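Local coordinates for Ice-binding protein (PDB 5UYT) that probably binds ice and restrains the growth of its crystals, as an antifreeze protein whose chain winds into right-handed beta-solenoids, at residues N11-T16 with S27-D32; D47-D52 with T291-L296; Y312-A317 with F336-N341. One frame throughout, in Å; residues are numbered along the deposited sequence.

How the interactions relate
Three contacts follow one another along the chain, none nesting in or crossing another. Interaction 1 comes first: N11-T16 meets S27-D32, closing a ten-residue loop that carries strand 21-24, so that one coil of the first solenoid is pinned to the next. Interaction 2 then closes the longest excursion, 238 residues, bringing D47-D52 of the first ice-binding-like region against T291-L296 of the second. Interaction 3 joins neighbouring coils of that second region, Y312-A317 with F336-N341. The contacts form a relay: D32 OD1 and G31 N bond to V49 N and D47 O between interactions 1 and 2, whereas D47 OD1 meets Y312 OH and L295 N meets L313 O between interactions 2 and 3.

Interaction 1: N11-T16 with S27-D32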
# COMPACT_ATOMS: atom_id res chain seq x y z
N ASN A 11 -10.43 -10.04 -4.76
CA ASN A 11 -9.18 -9.34 -5.14
C ASN A 11 -9.35 -7.85 -5.32
O ASN A 11 -8.38 -7.10 -5.30
CB ASN A 11 -8.61 -9.94 -6.44
CG ASN A 11 -8.19 -11.39 -6.28
OD1 ASN A 11 -7.50 -11.75 -5.33
ND2 ASN A 11 -8.60 -12.22 -7.20
N PHE A 12 -10.60 -7.41 -5.47
CA PHE A 12 -10.90 -6.05 -5.88
C PHE A 12 -11.32 -5.15 -4.74
O PHE A 12 -11.99 -5.59 -3.81
CB PHE A 12 -12.02 -6.08 -6.94
CG PHE A 12 -11.57 -6.58 -8.27
CD1 PHE A 12 -11.21 -5.68 -9.28
CD2 PHE A 12 -11.47 -7.94 -8.51
CE1 PHE A 12 -10.77 -6.13 -10.50
CE2 PHE A 12 -11.02 -8.41 -9.75
CZ PHE A 12 -10.68 -7.50 -10.75
N ALA A 13 -10.94 -3.88 -4.85
CA ALA A 13 -11.53 -2.78 -4.09
C ALA A 13 -12.75 -2.22 -4.82
O ALA A 13 -13.76 -1.91 -4.17
CB ALA A 13 -10.50 -1.66 -3.90
N LEU A 14 -12.63 -2.04 -6.14
CA LEU A 14 -13.71 -1.48 -6.97
C LEU A 14 -13.85 -2.38 -8.19
O LEU A 14 -12.87 -2.63 -8.90
CB LEU A 14 -13.34 -0.07 -7.46
CG LEU A 14 -12.99 0.98 -6.39
CD1 LEU A 14 -12.46 2.27 -7.04
CD2 LEU A 14 -14.23 1.26 -5.55
N PHE A 15 -15.06 -2.87 -8.44
CA PHE A 15 -15.26 -3.74 -9.59
C PHE A 15 -16.69 -3.67 -10.11
O PHE A 15 -17.65 -3.72 -9.34
CB PHE A 15 -14.93 -5.20 -9.27
CG PHE A 15 -15.27 -6.14 -10.40
CD1 PHE A 15 -14.42 -6.26 -11.49
CD2 PHE A 15 -16.45 -6.87 -10.39
CE1 PHE A 15 -14.75 -7.09 -12.55
CE2 PHE A 15 -16.79 -7.71 -11.45
CZ PHE A 15 -15.94 -7.82 -12.54
N THR A 16 -16.81 -3.57 -11.43
CA THR A 16 -18.11 -3.78 -12.09
C THR A 16 -18.02 -4.81 -13.20
O THR A 16 -17.03 -4.88 -13.94
CB THR A 16 -18.77 -2.47 -12.60
OG1 THR A 16 -20.05 -2.79 -13.15
CG2 THR A 16 -17.94 -1.75 -13.68
N SER A 27 -7.23 9.89 -4.71
CA SER A 27 -7.91 8.77 -4.06
C SER A 27 -6.86 7.77 -3.63
O SER A 27 -5.78 7.66 -4.27
CB SER A 27 -8.87 8.09 -5.03
OG SER A 27 -10.04 8.90 -5.25
N HIS A 28 -7.16 7.03 -2.57
CA HIS A 28 -6.24 6.07 -1.97
C HIS A 28 -6.93 4.71 -2.01
O HIS A 28 -7.97 4.49 -1.36
CB HIS A 28 -5.91 6.49 -0.54
CG HIS A 28 -5.30 7.86 -0.43
ND1 HIS A 28 -4.04 8.15 -0.89
CD2 HIS A 28 -5.80 9.03 0.04
CE1 HIS A 28 -3.77 9.43 -0.69
NE2 HIS A 28 -4.83 9.99 -0.13
N ILE A 29 -6.40 3.80 -2.82
CA ILE A 29 -7.11 2.54 -3.09
C ILE A 29 -6.19 1.38 -2.82
O ILE A 29 -5.07 1.38 -3.33
CB ILE A 29 -7.55 2.40 -4.57
CG1 ILE A 29 -8.35 3.64 -5.07
CG2 ILE A 29 -8.29 1.07 -4.79
CD1 ILE A 29 -9.77 3.73 -4.57
N THR A 30 -6.67 0.40 -2.06
CA THR A 30 -5.96 -0.86 -1.83
C THR A 30 -6.86 -2.01 -2.28
O THR A 30 -7.89 -2.25 -1.68
CB THR A 30 -5.58 -1.08 -0.36
OG1 THR A 30 -4.80 0.04 0.07
CG2 THR A 30 -4.75 -2.39 -0.21
N GLY A 31 -6.42 -2.71 -3.31
CA GLY A 31 -7.20 -3.76 -3.96
C GLY A 31 -7.15 -3.51 -5.46
O GLY A 31 -6.86 -2.38 -5.92
N ASP A 32 -7.50 -4.54 -6.24
CA ASP A 32 -7.60 -4.33 -7.68
C ASP A 32 -8.76 -3.37 -8.01
O ASP A 32 -9.74 -3.25 -7.24
CB ASP A 32 -7.76 -5.65 -8.43
CG ASP A 32 -6.50 -6.52 -8.39
OD1 ASP A 32 -5.46 -6.10 -7.84
OD2 ASP A 32 -6.57 -7.66 -8.92
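F12 and D32 form a parallel beta bridge, their CA atoms 4.1 Å apart, just before the first segment turns a corner at A13 and L14. Such pairing of one coil on the next builds the right-handed beta-solenoid. D32 N donates to N11 O at 2.9 Å, and D32 O accepts A13 N at 2.7 Å, with L14 N a weaker second donor to the same oxygen. G31 precedes this pair with backbone angles that call for glycine; a CB would run into A13 N. The F12 ring receives D32 CB over one face, 3.8 Å from the ring centroid, and F15 CD1 over the other, while the carboxylate of D32 stands perpendicular to the ring. That carboxylate is turned to other partners, OD1 accepting V49 N and OD2 accepting Q51 NE2. With a serine at F12, D32 CB and the F15 ring would probably lose the flat surface between them, opening a gap next to A60 of helix 55-73. At the corner the contact is apolar: with I29 CG2 anti to the backbone N and CG1 beside it (chi1 -52°), the branches part, CG2 resting 3.6 Å from A13 CB and CD1 3.9 Å from L14 CD1.

Interaction 2: D47-D52 with T291-L296; sequences DGVMQD and TDIELL
I293 faces D47, G48 and V49 across the junction of the two ice-binding-like regions, and its side chain illustrates how one branched residue can fill a seam between two solenoids. Its CB is directed at the opposing segment. From there the branches divide: CG2, anti to the backbone N, comes to 3.5 Å from G48 O, while CG1 lies beside that N (chi1 -69°) and runs past V49 CG2 at 4.2 Å. Beyond CG1 the chain extends to CD1, the tip, which stands 3.7 Å from G48 N and 3.4 Å from D47 OD1. The aspartate crosses the isoleucine at about a right angle, and the methyl group is only its neighbour: OD1 is hydrogen-bonded to Y312 OH and OD2 to T308 OG1, so the carboxylate of the first region is held by hydroxyls of the second. Farther along, M50 and L296 meet at a slant, M50 CG lying 3.8 Å from L296 CD1. Between the two apolar patches sits a water that donates to G48 O at 2.8 Å and to E294 O at 2.7 Å, spanning backbones that do not bond to each other directly. No hydrogen bond passes straight from one segment to the other. Between these two segments the contact therefore rests on shape, on methyl groups set against backbone and carboxylate, and on one bridging water, and D47 adds direct polar bonds to Y312 and T308, outside the 291-296 segment.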
# COMPACT_ATOMS: atom_id res chain seq x y z
N ASP A 47 -2.73 0.72 -4.96
CA ASP A 47 -2.10 -0.49 -4.44
C ASP A 47 -2.94 -1.69 -4.85
O ASP A 47 -3.66 -2.28 -4.03
CB ASP A 47 -1.93 -0.45 -2.90
CG ASP A 47 -1.17 -1.65 -2.39
OD1 ASP A 47 -0.53 -2.32 -3.22
OD2 ASP A 47 -1.19 -1.95 -1.16
N GLY A 48 -2.78 -2.09 -6.10
CA GLY A 48 -3.59 -3.14 -6.71
C GLY A 48 -3.37 -3.07 -8.21
O GLY A 48 -2.72 -2.13 -8.71
N VAL A 49 -3.89 -4.06 -8.92
CA VAL A 49 -3.71 -4.11 -10.38
C VAL A 49 -4.91 -3.48 -11.06
O VAL A 49 -6.08 -3.73 -10.66
CB VAL A 49 -3.52 -5.56 -10.86
CG1 VAL A 49 -3.37 -5.65 -12.39
CG2 VAL A 49 -2.34 -6.19 -10.12
N MET A 50 -4.64 -2.67 -12.07
CA MET A 50 -5.72 -2.15 -12.94
C MET A 50 -6.11 -3.24 -13.92
O MET A 50 -5.36 -3.54 -14.85
CB MET A 50 -5.25 -0.86 -13.67
CG MET A 50 -4.71 0.23 -12.72
SD MET A 50 -5.83 0.70 -11.38
CE MET A 50 -7.19 1.42 -12.30
N GLN A 51 -7.29 -3.86 -13.72
CA GLN A 51 -7.74 -5.01 -14.51
C GLN A 51 -8.87 -4.59 -15.45
O GLN A 51 -9.95 -4.22 -14.98
CB GLN A 51 -8.29 -6.12 -13.59
CG GLN A 51 -7.39 -6.53 -12.43
CD GLN A 51 -6.29 -7.48 -12.86
OE1 GLN A 51 -5.95 -7.57 -14.04
NE2 GLN A 51 -5.67 -8.15 -11.89
N ASP A 52 -8.62 -4.62 -16.76
CA ASP A 52 -9.60 -4.13 -17.75
C ASP A 52 -9.90 -5.25 -18.74
O ASP A 52 -9.02 -5.66 -19.48
CB ASP A 52 -9.05 -2.90 -18.51
CG ASP A 52 -8.73 -1.71 -17.57
OD1 ASP A 52 -9.54 -1.43 -16.63
OD2 ASP A 52 -7.67 -1.06 -17.78
N THR A 291 7.40 -8.56 -10.97
CA THR A 291 6.57 -7.45 -10.48
C THR A 291 5.19 -7.98 -10.11
O THR A 291 4.58 -8.71 -10.90
CB THR A 291 6.39 -6.40 -11.60
OG1 THR A 291 7.67 -5.81 -11.85
CG2 THR A 291 5.40 -5.30 -11.20
N ASP A 292 4.71 -7.66 -8.91
CA ASP A 292 3.32 -7.96 -8.53
C ASP A 292 2.38 -6.85 -8.98
O ASP A 292 1.30 -7.10 -9.51
CB ASP A 292 3.22 -8.07 -7.00
CG ASP A 292 3.96 -9.24 -6.46
OD1 ASP A 292 3.89 -10.32 -7.08
OD2 ASP A 292 4.61 -9.11 -5.41
N ILE A 293 2.78 -5.61 -8.72
CA ILE A 293 1.89 -4.44 -8.91
C ILE A 293 2.73 -3.33 -9.48
O ILE A 293 3.79 -3.00 -8.92
CB ILE A 293 1.24 -3.95 -7.59
CG1 ILE A 293 0.22 -4.97 -7.04
CG2 ILE A 293 0.60 -2.55 -7.76
CD1 ILE A 293 -0.19 -4.69 -5.60
N GLU A 294 2.28 -2.76 -10.60
CA GLU A 294 2.97 -1.57 -11.13
C GLU A 294 2.25 -0.31 -10.67
O GLU A 294 1.03 -0.18 -10.85
CB GLU A 294 3.09 -1.57 -12.66
CG GLU A 294 3.81 -0.30 -13.19
CD GLU A 294 3.93 -0.25 -14.71
OE1 GLU A 294 3.54 -1.22 -15.40
OE2 GLU A 294 4.41 0.79 -15.23
N LEU A 295 3.02 0.60 -10.09
CA LEU A 295 2.50 1.90 -9.65
C LEU A 295 2.67 2.81 -10.85
O LEU A 295 3.80 3.14 -11.25
CB LEU A 295 3.26 2.43 -8.39
CG LEU A 295 3.19 1.51 -7.16
CD1 LEU A 295 4.06 1.98 -6.02
CD2 LEU A 295 1.75 1.31 -6.65
N LEU A 296 1.53 3.18 -11.45
CA LEU A 296 1.57 3.72 -12.81
C LEU A 296 2.01 5.18 -12.96
O LEU A 296 2.22 5.66 -14.10
CB LEU A 296 0.20 3.51 -13.46
CG LEU A 296 -0.09 2.03 -13.71
CD1 LEU A 296 -1.55 1.88 -14.11
CD2 LEU A 296 0.80 1.43 -14.80
O HOH W 1 -1.64 -0.29 -10.58

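Interaction 3: Y312-A317 with F336-N341; sequences YLLNAA and FVIKIN
N315 and N341 carry similar first torsions, CG anti to the backbone N in each (chi1 -158° and -176°), and this lays the two side chains next to each other, pointing the same way. N341 ND2 then donates to N315 OD1 at 2.9 Å. The bond is asymmetric: the oxygen lies in the amide plane of N341, but the nitrogen sits above the carbonyl plane of N315, 39° out of it. Register puts L314, I338 and I340 on one face of the sheet, and L314 lies alongside each isoleucine. L314 CD1 is wedged at the middle of this row, 3.7 Å from I338 CG2 and 3.8 Å from I340 CG1. Y312 belongs to the same face; its ring turns an edge toward V337 O, and its OH, besides the bond to D47 OD1, meets T308 N and H310 ND1. On the face of L313 and K339, the lysine is bent at its third torsion and delivers NZ to L289 O and T291 OG1, the polar end thus finding acceptors in the chain just before strand 293-294. Between the two faces runs regular parallel pairing, in which Y312 N reaches V337 O at 2.8 Å and L314 N reaches K339 O at 2.8 Å, while K339 N and N341 N return the exchange to Y312 O and L314 O. W365 and V367 of strand 363-367 continue the apolar row beyond I338 and I340. The N315-N341 bond recalls the stacked asparagines of some parallel beta-helices, and in-register parallel strands with apolar residues aligned along a face, as L314, I338 and I340 are, are features of that fold, here the second solenoid of an ice-binding protein.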
# COMPACT_ATOMS: atom_id res chain seq x y z
N TYR A 312 6.90 -4.08 -6.06
CA TYR A 312 6.28 -3.02 -6.87
C TYR A 312 7.23 -2.58 -7.95
O TYR A 312 8.45 -2.64 -7.76
CB TYR A 312 6.00 -1.80 -5.98
CG TYR A 312 4.90 -2.07 -4.99
CD1 TYR A 312 3.56 -1.99 -5.39
CD2 TYR A 312 5.19 -2.47 -3.67
CE1 TYR A 312 2.52 -2.26 -4.49
CE2 TYR A 312 4.16 -2.74 -2.77
CZ TYR A 312 2.83 -2.63 -3.18
OH TYR A 312 1.77 -2.91 -2.33
N LEU A 313 6.67 -2.10 -9.06
CA LEU A 313 7.46 -1.44 -10.11
C LEU A 313 6.99 0.01 -10.29
O LEU A 313 5.79 0.27 -10.47
CB LEU A 313 7.31 -2.18 -11.46
CG LEU A 313 7.98 -1.47 -12.66
CD1 LEU A 313 9.51 -1.40 -12.54
CD2 LEU A 313 7.55 -2.15 -13.96
N LEU A 314 7.93 0.93 -10.19
CA LEU A 314 7.71 2.30 -10.67
C LEU A 314 8.55 2.41 -11.95
O LEU A 314 9.78 2.45 -11.87
CB LEU A 314 8.17 3.30 -9.61
CG LEU A 314 7.25 3.35 -8.37
CD1 LEU A 314 8.10 3.59 -7.14
CD2 LEU A 314 6.22 4.47 -8.51
N ASN A 315 7.90 2.47 -13.12
CA ASN A 315 8.61 2.27 -14.40
C ASN A 315 9.20 3.57 -15.03
O ASN A 315 9.30 3.67 -16.26
CB ASN A 315 7.75 1.51 -15.41
CG ASN A 315 8.59 0.84 -16.50
OD1 ASN A 315 9.72 0.40 -16.24
ND2 ASN A 315 8.08 0.80 -17.72
N ALA A 316 9.59 4.52 -14.18
CA ALA A 316 10.14 5.82 -14.61
C ALA A 316 10.85 6.45 -13.45
O ALA A 316 10.75 5.96 -12.32
CB ALA A 316 9.00 6.77 -15.08
N ALA A 317 11.55 7.56 -13.70
CA ALA A 317 12.09 8.38 -12.61
C ALA A 317 10.97 8.64 -11.61
O ALA A 317 9.82 8.94 -12.01
CB ALA A 317 12.60 9.70 -13.17
N PHE A 336 9.02 -5.85 1.55
CA PHE A 336 8.55 -4.92 0.54
C PHE A 336 9.71 -4.67 -0.40
O PHE A 336 10.82 -4.30 0.05
CB PHE A 336 8.19 -3.59 1.19
CG PHE A 336 7.15 -3.70 2.26
CD1 PHE A 336 5.82 -3.36 1.97
CD2 PHE A 336 7.49 -4.11 3.56
CE1 PHE A 336 4.85 -3.44 2.98
CE2 PHE A 336 6.51 -4.19 4.56
CZ PHE A 336 5.20 -3.85 4.27
N VAL A 337 9.50 -4.84 -1.70
CA VAL A 337 10.54 -4.48 -2.65
C VAL A 337 9.98 -3.44 -3.60
O VAL A 337 8.91 -3.62 -4.17
CB VAL A 337 11.07 -5.71 -3.42
CG1 VAL A 337 11.98 -5.26 -4.58
CG2 VAL A 337 11.86 -6.65 -2.47
N ILE A 338 10.71 -2.33 -3.77
CA ILE A 338 10.25 -1.23 -4.66
C ILE A 338 11.30 -1.06 -5.75
O ILE A 338 12.42 -0.63 -5.47
CB ILE A 338 10.04 0.08 -3.85
CG1 ILE A 338 8.92 -0.18 -2.81
CG2 ILE A 338 9.60 1.23 -4.79
CD1 ILE A 338 8.73 0.90 -1.78
N LYS A 339 10.97 -1.49 -6.97
CA LYS A 339 11.90 -1.40 -8.09
C LYS A 339 11.59 -0.09 -8.82
O LYS A 339 10.43 0.17 -9.18
CB LYS A 339 11.66 -2.57 -9.08
CG LYS A 339 11.83 -3.96 -8.49
CD LYS A 339 11.87 -5.03 -9.59
CE LYS A 339 10.48 -5.24 -10.15
NZ LYS A 339 10.52 -6.28 -11.22
N ILE A 340 12.62 0.71 -9.08
CA ILE A 340 12.42 2.01 -9.76
C ILE A 340 13.27 2.01 -11.03
O ILE A 340 14.50 1.81 -10.95
CB ILE A 340 12.81 3.19 -8.80
CG1 ILE A 340 11.85 3.25 -7.60
CG2 ILE A 340 12.85 4.51 -9.57
CD1 ILE A 340 12.28 4.27 -6.52
N ASN A 341 12.63 2.18 -12.20
CA ASN A 341 13.34 2.19 -13.46
C ASN A 341 13.66 3.64 -13.85
O ASN A 341 13.04 4.24 -14.76
CB ASN A 341 12.51 1.44 -14.53
CG ASN A 341 13.23 1.32 -15.85
OD1 ASN A 341 14.45 1.46 -15.93
ND2 ASN A 341 12.47 1.05 -16.92